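PDB 6DGM: phosphoglycerol transferase GacH from Streptococcus pyogenes MGAS5005, which probably transfers glycerol phosphate to a streptococcal rhamnose polysaccharide, the chain here being its probably extracellular, metal-dependent catalytic domain of the alkaline phosphatase/sulfatase superfamily. Local coordinates for residues L45-D53 / Y238-D246; Y130-A141 / E197-M206. All blocks are in the same frame, centred on the assembly; numbering follows the deposited sequence.

In the fold
Both contacts belong to the alkaline phosphatase-like alpha/beta core and meet at the C-terminal ends of the parallel strands of its central sheet, where manganese and sn-glycerol-1-phosphate are bound. Contact 2 pairs the parallel strands 135-139 and 200-204; strand 40-46, which runs into contact 1, is the next strand over. Although their centres are about 22 Å apart, the contacts touch: Leu-45 N lies 2.9 Å from Val-203 O, and Glu-47 N lies 2.8 Å from Thr-205 OG1, both probable hydrogen bonds. Contact 1 supplies the metal ligand Glu-47, while contact 2 brings His-139, Ala-141 and Met-206 to the glycerol end of the ligand. Along the chain, contact 2 is nested within the loop closed by contact 1.

Contact 1. Residues L45-D53 / Y238-D246. With MN (manganese (II) ion), chain C; 1GP (sn-glycerol-1-phosphate), chain D.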
loop_
_atom_site.group_PDB
_atom_site.type_symbol
_atom_site.label_atom_id
_atom_site.label_comp_id
_atom_site.label_asym_id
_atom_site.label_seq_id
_atom_site.Cartn_x
_atom_site.Cartn_y
_atom_site.Cartn_z
ATOM N N LEU A 45 -5.701 -1.588 -1.138
ATOM C CA LEU A 45 -5.681 -1.300 0.291
ATOM C C LEU A 45 -6.919 -1.956 0.880
ATOM O O LEU A 45 -8.042 -1.538 0.594
ATOM C CB LEU A 45 -5.664 0.207 0.507
ATOM C CG LEU A 45 -5.482 0.716 1.946
ATOM C CD1 LEU A 45 -5.208 2.220 1.981
ATOM C CD2 LEU A 45 -6.696 0.367 2.838
ATOM N N SER A 46 -6.710 -2.993 1.679
ATOM C CA SER A 46 -7.781 -3.778 2.285
ATOM C C SER A 46 -7.973 -3.237 3.703
ATOM O O SER A 46 -7.193 -3.539 4.614
ATOM C CB SER A 46 -7.406 -5.255 2.274
ATOM O OG SER A 46 -8.466 -6.058 2.778
ATOM N N GLU A 47 -8.991 -2.400 3.868
ATOM C CA GLU A 47 -9.202 -1.644 5.092
ATOM C C GLU A 47 -9.168 -2.534 6.319
ATOM O O GLU A 47 -9.920 -3.498 6.428
ATOM C CB GLU A 47 -10.558 -0.951 4.976
ATOM C CG GLU A 47 -11.017 -0.188 6.231
ATOM C CD GLU A 47 -9.998 0.833 6.688
ATOM O OE1 GLU A 47 -9.484 0.672 7.810
ATOM O OE2 GLU A 47 -9.716 1.781 5.937
ATOM N N SER A 48 -8.294 -2.184 7.243
ATOM C CA SER A 48 -8.199 -2.799 8.559
ATOM C C SER A 48 -7.864 -4.284 8.527
ATOM O O SER A 48 -8.070 -4.970 9.530
ATOM C CB SER A 48 -9.485 -2.563 9.367
ATOM O OG SER A 48 -9.631 -1.200 9.702
ATOM N N LEU A 49 -7.318 -4.812 7.438
ATOM C CA LEU A 49 -7.050 -6.244 7.366
ATOM C C LEU A 49 -5.732 -6.629 8.040
ATOM O O LEU A 49 -4.650 -6.191 7.641
ATOM C CB LEU A 49 -7.069 -6.725 5.915
ATOM C CG LEU A 49 -6.874 -8.245 5.811
ATOM C CD1 LEU A 49 -7.802 -8.823 4.771
ATOM C CD2 LEU A 49 -5.426 -8.612 5.510
ATOM N N SER A 50 -5.814 -7.530 9.011
ATOM C CA SER A 50 -4.612 -8.010 9.675
ATOM C C SER A 50 -4.962 -9.279 10.438
ATOM O O SER A 50 -5.952 -9.316 11.181
ATOM C CB SER A 50 -4.047 -6.941 10.619
ATOM O OG SER A 50 -2.737 -7.290 11.057
ATOM N N ASP A 51 -4.140 -10.305 10.268
ATOM C CA ASP A 51 -4.433 -11.613 10.823
ATOM C C ASP A 51 -4.508 -11.533 12.335
ATOM O O ASP A 51 -3.501 -11.226 12.975
ATOM C CB ASP A 51 -3.325 -12.583 10.425
ATOM C CG ASP A 51 -3.651 -14.026 10.756
ATOM O OD1 ASP A 51 -4.617 -14.298 11.503
ATOM O OD2 ASP A 51 -2.922 -14.908 10.259
ATOM N N PRO A 52 -5.658 -11.816 12.947
ATOM C CA PRO A 52 -5.719 -11.781 14.417
ATOM C C PRO A 52 -4.836 -12.815 15.099
ATOM O O PRO A 52 -4.527 -12.664 16.290
ATOM C CB PRO A 52 -7.207 -11.998 14.730
ATOM C CG PRO A 52 -7.829 -12.511 13.480
ATOM C CD PRO A 52 -6.956 -12.141 12.323
ATOM N N ASP A 53 -4.402 -13.851 14.378
ATOM C CA ASP A 53 -3.545 -14.872 14.962
ATOM C C ASP A 53 -2.207 -14.316 15.432
ATOM O O ASP A 53 -1.548 -14.950 16.264
ATOM C CB ASP A 53 -3.318 -15.982 13.934
ATOM C CG ASP A 53 -2.589 -17.173 14.514
ATOM O OD1 ASP A 53 -2.554 -17.311 15.759
ATOM O OD2 ASP A 53 -2.046 -17.970 13.719
ATOM N N TYR A 238 -15.460 -8.781 13.635
ATOM C CA TYR A 238 -14.376 -8.515 12.694
ATOM C C TYR A 238 -13.852 -9.801 12.067
ATOM O O TYR A 238 -13.608 -9.853 10.853
ATOM C CB TYR A 238 -13.258 -7.785 13.434
ATOM C CG TYR A 238 -11.971 -7.657 12.658
ATOM C CD1 TYR A 238 -11.835 -6.684 11.689
ATOM C CD2 TYR A 238 -10.901 -8.511 12.910
ATOM C CE1 TYR A 238 -10.646 -6.571 10.973
ATOM C CE2 TYR A 238 -9.715 -8.398 12.218
ATOM C CZ TYR A 238 -9.603 -7.431 11.241
ATOM O OH TYR A 238 -8.415 -7.318 10.542
ATOM N N ALA A 239 -13.653 -10.855 12.879
ATOM C CA ALA A 239 -13.145 -12.113 12.341
ATOM C C ALA A 239 -14.122 -12.721 11.336
ATOM O O ALA A 239 -13.705 -13.274 10.308
ATOM C CB ALA A 239 -12.850 -13.114 13.458
ATOM N N ARG A 240 -15.419 -12.635 11.623
ATOM C CA ARG A 240 -16.427 -13.099 10.680
ATOM C C ARG A 240 -16.331 -12.332 9.369
ATOM O O ARG A 240 -16.369 -12.921 8.287
ATOM C CB ARG A 240 -17.823 -12.970 11.294
ATOM C CG ARG A 240 -18.069 -13.971 12.390
ATOM C CD ARG A 240 -19.282 -13.599 13.205
ATOM N NE ARG A 240 -19.544 -14.635 14.199
ATOM C CZ ARG A 240 -20.401 -14.523 15.200
ATOM N NH1 ARG A 240 -21.095 -13.407 15.363
ATOM N NH2 ARG A 240 -20.541 -15.527 16.052
ATOM N N LEU A 241 -16.211 -11.001 9.450
ATOM C CA LEU A 241 -16.075 -10.189 8.245
ATOM C C LEU A 241 -14.806 -10.540 7.475
ATOM O O LEU A 241 -14.826 -10.612 6.241
ATOM C CB LEU A 241 -16.119 -8.707 8.620
ATOM C CG LEU A 241 -17.500 -8.224 9.077
ATOM C CD1 LEU A 241 -17.392 -6.824 9.670
ATOM C CD2 LEU A 241 -18.485 -8.191 7.936
ATOM N N LEU A 242 -13.705 -10.810 8.179
ATOM C CA LEU A 242 -12.490 -11.228 7.488
ATOM C C LEU A 242 -12.716 -12.505 6.689
ATOM O O LEU A 242 -12.133 -12.684 5.608
ATOM C CB LEU A 242 -11.337 -11.459 8.458
ATOM C CG LEU A 242 -10.586 -10.250 8.987
ATOM C CD1 LEU A 242 -9.323 -10.746 9.707
ATOM C CD2 LEU A 242 -10.207 -9.236 7.926
ATOM N N SER A 243 -13.521 -13.431 7.232
ATOM C CA SER A 243 -13.746 -14.698 6.543
ATOM C C SER A 243 -14.372 -14.482 5.166
ATOM O O SER A 243 -14.076 -15.239 4.227
ATOM C CB SER A 243 -14.590 -15.633 7.416
ATOM O OG SER A 243 -15.976 -15.348 7.306
ATOM N N PHE A 244 -15.233 -13.462 5.024
ATOM C CA PHE A 244 -15.797 -13.144 3.712
ATOM C C PHE A 244 -14.733 -12.535 2.811
ATOM O O PHE A 244 -14.584 -12.922 1.647
ATOM C CB PHE A 244 -16.979 -12.166 3.828
ATOM C CG PHE A 244 -18.211 -12.756 4.449
ATOM C CD1 PHE A 244 -19.067 -13.537 3.700
ATOM C CD2 PHE A 244 -18.536 -12.496 5.776
ATOM C CE1 PHE A 244 -20.218 -14.086 4.269
ATOM C CE2 PHE A 244 -19.670 -13.053 6.348
ATOM C CZ PHE A 244 -20.518 -13.841 5.597
ATOM N N THR A 245 -13.972 -11.575 3.340
ATOM C CA THR A 245 -12.902 -10.983 2.550
ATOM C C THR A 245 -11.948 -12.050 2.058
ATOM O O THR A 245 -11.503 -12.014 0.908
ATOM C CB THR A 245 -12.144 -9.957 3.380
ATOM O OG1 THR A 245 -13.031 -8.869 3.677
ATOM C CG2 THR A 245 -10.906 -9.433 2.641
ATOM N N ASP A 246 -11.657 -13.029 2.909
ATOM C CA ASP A 246 -10.698 -14.062 2.557
ATOM C C ASP A 246 -11.191 -14.875 1.370
ATOM O O ASP A 246 -10.449 -15.096 0.402
ATOM C CB ASP A 246 -10.462 -14.949 3.771
ATOM C CG ASP A 246 -9.413 -15.993 3.523
ATOM O OD1 ASP A 246 -8.232 -15.620 3.409
ATOM O OD2 ASP A 246 -9.775 -17.181 3.459
HETATM MN MN MN C . -8.092 2.382 7.436
HETATM C C3 1GP D . -12.892 6.416 4.582
HETATM O O3 1GP D . -10.678 5.624 3.934
HETATM C C2 1GP D . -11.426 6.326 4.948
HETATM O O2 1GP D . -13.131 7.276 3.469
HETATM C C1 1GP D . -11.246 5.638 6.293
HETATM O O1P 1GP D . -9.913 5.828 6.778
HETATM O O2P 1GP D . -9.416 3.866 8.503
HETATM O O3P 1GP D . -8.335 6.261 8.627
HETATM O O4P 1GP D . -10.799 5.911 9.156
HETATM P P 1GP D . -9.586 5.412 8.311
#
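Tyr-238, on helix 229-257, reaches the loop that leaves strand 40-46 of the alkaline phosphatase-like fold and closes two bonds there with its hydroxyl. The tight part of the contact is this phenol: OH donates to Ser-48 O at 2.6 Å, lying in the carbonyl plane with a C=O...O angle of 148°, and accepts from Ser-50 N at 3.0 Å through a bent bond (140° at the hydrogen). One oxygen thus ties down backbone groups on both sides of Leu-49. With CG anti to the backbone N (chi1 170°), the ring extends from the helix to the loop. Leu-242 CG lies over one ring face, toward the rim.

Farther along the helix the packing is looser and mostly apolar. Leu-242 splits its methyls: CD1 meets Pro-52 CD tip to tip at 3.8 Å, and CD2 crosses Leu-49 CD1 at 4.0 Å. Thr-245 turns CG2 onto the same Leu-49 methyl, while its OG1 is taken by Asp-182 and Asn-208. At the strand end Ser-46 OG comes only to 4.2 Å from Thr-245 CG2. The whole contact is buried; beyond Pro-52 the chain comes to the exposed Asp-53, whose N donates to Asp-51 OD1 and closes an Asx turn.

Between strand and tyrosine, residues 46-49 form a type II turn that presents Glu-47 to the metal. Its carboxylate, bent at chi2, chelates manganese through both oxygens, alongside Thr-89, Asp-270, His-271 and a phosphate oxygen of the ligand. By holding Ser-48 O, the helix probably helps to steady this turn. Ser-48 acts as second shell: its OG donates to the anti lone pair of Glu-47 OE1 at 2.7 Å, and that same OE1 lies 2.2 Å from the manganese.

Contact 2. Residues Y130-A141 / E197-M206; sequences YQGKNRIAMHPA and ESQFFSVITM. With 1GP (sn-glycerol-1-phosphate), chain D.
Tyr-130 lays one ring face over Phe-200 CB, a CH-pi contact with the carbon 3.9 Å from the ring centroid, while Ser-198 O lies at the ring edge in its plane. Beyond it, strands 135-139 and 200-204 run parallel, their backbones joined by five hydrogen bonds from Phe-200 N to Asn-134 O through Ile-204 N to Met-138 O. On the sheet face bearing Ile-136 and Met-138, Ile-136 lies alongside Phe-201, its CD1 3.8 Å from CE2. Met-138 SD meets the edge of the same ring in a Met-aromatic contact and also touches Val-203 CG2.

Before the strands begin, Asn-134 ND2 donates to Glu-197 OE1 at 2.9 Å, reaching it on the anti side but 32° out of the carboxylate plane. A water links this amide to Gln-131 N and Ser-198 O; Lys-133 NZ adds a long salt bridge to Glu-197 OE2.

At the opposite end, the contact becomes part of the ligand pocket. His-139 CG is anti to the backbone N (chi1 177°), which swings the ring toward strand 200-204, where ND1 donates to Ile-204 O at 2.8 Å, in the ring plane but above that carbonyl's plane. This bond helps to fix the imidazole's rotation, with NE2 hydrogen-bonded to the ligand hydroxyl O2 at 2.7 Å. Met-206 CG packs obliquely against His-139 CE1, and its SD approaches ligand C3.

Helix 182-192 packs on the Met-138 and Val-203 face and helix 148-154 on Ala-137 and Ile-204; strands 159-162 and 40-46 flank the pair in the sheet.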
loop_
_atom_site.group_PDB
_atom_site.type_symbol
_atom_site.label_atom_id
_atom_site.label_comp_id
_atom_site.label_asym_id
_atom_site.label_seq_id
_atom_site.Cartn_x
_atom_site.Cartn_y
_atom_site.Cartn_z
ATOM N N TYR A 130 1.446 5.137 -16.672
ATOM C CA TYR A 130 0.238 4.719 -17.359
ATOM C C TYR A 130 -0.421 5.933 -17.997
ATOM O O TYR A 130 -0.300 7.056 -17.501
ATOM C CB TYR A 130 -0.717 4.059 -16.337
ATOM C CG TYR A 130 -0.080 2.812 -15.778
ATOM C CD1 TYR A 130 0.797 2.876 -14.718
ATOM C CD2 TYR A 130 -0.330 1.574 -16.347
ATOM C CE1 TYR A 130 1.422 1.747 -14.230
ATOM C CE2 TYR A 130 0.290 0.426 -15.860
ATOM C CZ TYR A 130 1.163 0.523 -14.798
ATOM O OH TYR A 130 1.793 -0.605 -14.303
ATOM N N GLN A 131 -1.096 5.706 -19.117
ATOM C CA GLN A 131 -1.895 6.762 -19.720
ATOM C C GLN A 131 -2.951 7.239 -18.729
ATOM O O GLN A 131 -3.497 6.454 -17.949
ATOM C CB GLN A 131 -2.574 6.235 -20.977
ATOM C CG GLN A 131 -1.570 5.816 -22.053
ATOM C CD GLN A 131 -2.229 5.210 -23.258
ATOM O OE1 GLN A 131 -2.995 5.873 -23.967
ATOM N NE2 GLN A 131 -1.935 3.932 -23.513
ATOM N N GLY A 132 -3.239 8.539 -18.763
ATOM C CA GLY A 132 -4.264 9.081 -17.900
ATOM C C GLY A 132 -5.594 8.362 -18.027
ATOM O O GLY A 132 -6.263 8.090 -17.022
ATOM N N LYS A 133 -5.995 8.038 -19.269
ATOM C CA LYS A 133 -7.234 7.301 -19.504
ATOM C C LYS A 133 -7.262 5.932 -18.825
ATOM O O LYS A 133 -8.350 5.342 -18.676
ATOM C CB LYS A 133 -7.476 7.119 -21.017
ATOM C CG LYS A 133 -6.573 6.118 -21.694
ATOM C CD LYS A 133 -6.951 5.930 -23.160
ATOM C CE LYS A 133 -6.034 4.933 -23.809
ATOM N NZ LYS A 133 -6.325 4.819 -25.265
ATOM N N ASN A 134 -6.108 5.403 -18.417
ATOM C CA ASN A 134 -6.009 4.067 -17.840
ATOM C C ASN A 134 -5.674 4.086 -16.358
ATOM O O ASN A 134 -5.251 3.063 -15.804
ATOM C CB ASN A 134 -4.975 3.247 -18.618
ATOM C CG ASN A 134 -5.453 2.905 -20.008
ATOM O OD1 ASN A 134 -6.647 2.688 -20.236
ATOM N ND2 ASN A 134 -4.525 2.872 -20.953
ATOM N N ARG A 135 -5.835 5.240 -15.708
ATOM C CA ARG A 135 -5.619 5.373 -14.274
ATOM C C ARG A 135 -6.981 5.438 -13.599
ATOM O O ARG A 135 -7.767 6.342 -13.876
ATOM C CB ARG A 135 -4.863 6.659 -13.944
ATOM C CG ARG A 135 -3.478 6.760 -14.544
ATOM C CD ARG A 135 -2.901 8.169 -14.323
ATOM N NE ARG A 135 -1.737 8.349 -15.186
ATOM C CZ ARG A 135 -1.246 9.522 -15.551
ATOM N NH1 ARG A 135 -1.818 10.636 -15.106
ATOM N NH2 ARG A 135 -0.195 9.578 -16.368
ATOM N N ILE A 136 -7.253 4.495 -12.700
ATOM C CA ILE A 136 -8.575 4.348 -12.101
ATOM C C ILE A 136 -8.439 4.248 -10.593
ATOM O O ILE A 136 -7.679 3.411 -10.100
ATOM C CB ILE A 136 -9.294 3.092 -12.648
ATOM C CG1 ILE A 136 -9.458 3.190 -14.167
ATOM C CG2 ILE A 136 -10.629 2.875 -11.901
ATOM C CD1 ILE A 136 -9.959 1.897 -14.834
ATOM N N ALA A 137 -9.178 5.092 -9.858
ATOM C CA ALA A 137 -9.287 4.994 -8.412
ATOM C C ALA A 137 -10.681 4.523 -8.018
ATOM O O ALA A 137 -11.649 4.770 -8.727
ATOM C CB ALA A 137 -9.003 6.362 -7.739
ATOM N N MET A 138 -10.770 3.839 -6.878
ATOM C CA MET A 138 -12.031 3.281 -6.405
ATOM C C MET A 138 -12.076 3.290 -4.889
ATOM O O MET A 138 -11.151 2.784 -4.250
ATOM C CB MET A 138 -12.167 1.826 -6.872
ATOM C CG MET A 138 -12.076 1.676 -8.360
ATOM S SD MET A 138 -12.097 -0.061 -8.913
ATOM C CE MET A 138 -13.501 -0.640 -8.123
ATOM N N HIS A 139 -13.168 3.812 -4.321
ATOM C CA HIS A 139 -13.359 3.797 -2.871
ATOM C C HIS A 139 -14.836 3.950 -2.526
ATOM O O HIS A 139 -15.447 4.959 -2.896
ATOM C CB HIS A 139 -12.589 4.945 -2.227
ATOM C CG HIS A 139 -12.795 5.055 -0.744
ATOM N ND1 HIS A 139 -12.535 4.011 0.120
ATOM C CD2 HIS A 139 -13.188 6.095 0.032
ATOM C CE1 HIS A 139 -12.763 4.403 1.363
ATOM N NE2 HIS A 139 -13.178 5.658 1.333
ATOM N N PRO A 140 -15.463 2.977 -1.825
ATOM C CA PRO A 140 -16.912 3.087 -1.578
ATOM C C PRO A 140 -17.262 3.975 -0.381
ATOM O O PRO A 140 -17.829 3.539 0.617
ATOM C CB PRO A 140 -17.346 1.625 -1.416
ATOM C CG PRO A 140 -16.150 0.839 -1.170
ATOM C CD PRO A 140 -14.943 1.618 -1.563
ATOM N N ALA A 141 -16.934 5.254 -0.507
ATOM C CA ALA A 141 -17.413 6.293 0.400
ATOM C C ALA A 141 -17.391 7.588 -0.406
ATOM O O ALA A 141 -17.434 7.554 -1.642
ATOM C CB ALA A 141 -16.579 6.332 1.688
ATOM N N GLU A 197 -5.380 -2.773 -22.754
ATOM C CA GLU A 197 -4.690 -1.632 -22.182
ATOM C C GLU A 197 -3.878 -2.081 -20.972
ATOM O O GLU A 197 -4.169 -3.098 -20.344
ATOM C CB GLU A 197 -5.679 -0.563 -21.704
ATOM C CG GLU A 197 -6.620 -0.038 -22.766
ATOM C CD GLU A 197 -5.952 0.857 -23.787
ATOM O OE1 GLU A 197 -4.925 1.511 -23.477
ATOM O OE2 GLU A 197 -6.460 0.915 -24.933
ATOM N N SER A 198 -2.854 -1.300 -20.655
ATOM C CA SER A 198 -2.163 -1.393 -19.372
ATOM C C SER A 198 -2.773 -0.361 -18.438
ATOM O O SER A 198 -2.758 0.846 -18.733
ATOM C CB SER A 198 -0.664 -1.136 -19.542
ATOM O OG SER A 198 -0.065 -2.207 -20.248
ATOM N N GLN A 199 -3.315 -0.835 -17.312
ATOM C CA GLN A 199 -4.069 -0.001 -16.398
ATOM C C GLN A 199 -3.436 0.005 -15.013
ATOM O O GLN A 199 -2.791 -0.959 -14.591
ATOM C CB GLN A 199 -5.515 -0.507 -16.283
ATOM C CG GLN A 199 -6.281 -0.469 -17.589
ATOM C CD GLN A 199 -7.568 -1.263 -17.486
ATOM O OE1 GLN A 199 -7.537 -2.477 -17.287
ATOM N NE2 GLN A 199 -8.695 -0.580 -17.584
ATOM N N PHE A 200 -3.628 1.116 -14.310
ATOM C CA PHE A 200 -3.250 1.228 -12.907
ATOM C C PHE A 200 -4.497 1.521 -12.090
ATOM O O PHE A 200 -5.193 2.516 -12.335
ATOM C CB PHE A 200 -2.205 2.316 -12.657
ATOM C CG PHE A 200 -1.887 2.465 -11.196
ATOM C CD1 PHE A 200 -1.050 1.555 -10.583
ATOM C CD2 PHE A 200 -2.483 3.448 -10.435
ATOM C CE1 PHE A 200 -0.780 1.645 -9.243
ATOM C CE2 PHE A 200 -2.224 3.534 -9.082
ATOM C CZ PHE A 200 -1.366 2.627 -8.497
ATOM N N PHE A 201 -4.768 0.661 -11.115
ATOM C CA PHE A 201 -5.895 0.824 -10.211
ATOM C C PHE A 201 -5.378 1.133 -8.818
ATOM O O PHE A 201 -4.486 0.444 -8.321
ATOM C CB PHE A 201 -6.684 -0.485 -10.101
ATOM C CG PHE A 201 -7.491 -0.844 -11.327
ATOM C CD1 PHE A 201 -6.895 -1.459 -12.420
ATOM C CD2 PHE A 201 -8.851 -0.615 -11.355
ATOM C CE1 PHE A 201 -7.648 -1.814 -13.531
ATOM C CE2 PHE A 201 -9.610 -0.974 -12.440
ATOM C CZ PHE A 201 -9.006 -1.578 -13.544
ATOM N N SER A 202 -5.957 2.152 -8.186
ATOM C CA SER A 202 -5.735 2.424 -6.771
ATOM C C SER A 202 -7.059 2.220 -6.060
ATOM O O SER A 202 -7.995 3.000 -6.253
ATOM C CB SER A 202 -5.236 3.843 -6.533
ATOM O OG SER A 202 -5.001 4.033 -5.130
ATOM N N VAL A 203 -7.136 1.184 -5.236
ATOM C CA VAL A 203 -8.390 0.749 -4.633
ATOM C C VAL A 203 -8.273 0.843 -3.121
ATOM O O VAL A 203 -7.262 0.434 -2.536
ATOM C CB VAL A 203 -8.707 -0.692 -5.064
ATOM C CG1 VAL A 203 -10.015 -1.149 -4.473
ATOM C CG2 VAL A 203 -8.745 -0.811 -6.591
ATOM N N ILE A 204 -9.322 1.366 -2.488
ATOM C CA ILE A 204 -9.396 1.485 -1.039
ATOM C C ILE A 204 -10.737 0.902 -0.602
ATOM O O ILE A 204 -11.792 1.493 -0.867
ATOM C CB ILE A 204 -9.276 2.942 -0.582
ATOM C CG1 ILE A 204 -7.998 3.614 -1.107
ATOM C CG2 ILE A 204 -9.290 3.033 0.948
ATOM C CD1 ILE A 204 -8.213 4.383 -2.418
ATOM N N THR A 205 -10.699 -0.237 0.074
ATOM C CA THR A 205 -11.949 -0.891 0.437
ATOM C C THR A 205 -12.594 -0.194 1.630
ATOM O O THR A 205 -12.021 0.715 2.247
ATOM C CB THR A 205 -11.768 -2.378 0.732
ATOM O OG1 THR A 205 -11.046 -2.544 1.960
ATOM C CG2 THR A 205 -11.046 -3.082 -0.410
ATOM N N MET A 206 -13.810 -0.648 1.964
ATOM C CA MET A 206 -14.513 -0.157 3.140
ATOM C C MET A 206 -15.141 -1.239 4.007
ATOM O O MET A 206 -15.487 -0.938 5.154
ATOM C CB MET A 206 -15.620 0.824 2.729
ATOM C CG MET A 206 -15.199 2.264 2.652
ATOM S SD MET A 206 -14.648 2.900 4.260
ATOM C CE MET A 206 -16.128 3.639 4.924
HETATM C C3 1GP D . -12.892 6.416 4.582
HETATM O O3 1GP D . -10.678 5.624 3.934
HETATM C C2 1GP D . -11.426 6.326 4.948
HETATM O O2 1GP D . -13.131 7.276 3.469
HETATM C C1 1GP D . -11.246 5.638 6.293
HETATM O O1P 1GP D . -9.913 5.828 6.778
HETATM O O2P 1GP D . -9.416 3.866 8.503
HETATM O O3P 1GP D . -8.335 6.261 8.627
HETATM O O4P 1GP D . -10.799 5.911 9.156
HETATM P P 1GP D . -9.586 5.412 8.311
HETATM O O HOH W 1 -1.597 2.975 -19.971
HETATM O O HOH W 2 -3.951 2.669 -25.585
HETATM O O HOH W 3 -8.970 2.118 -18.780
#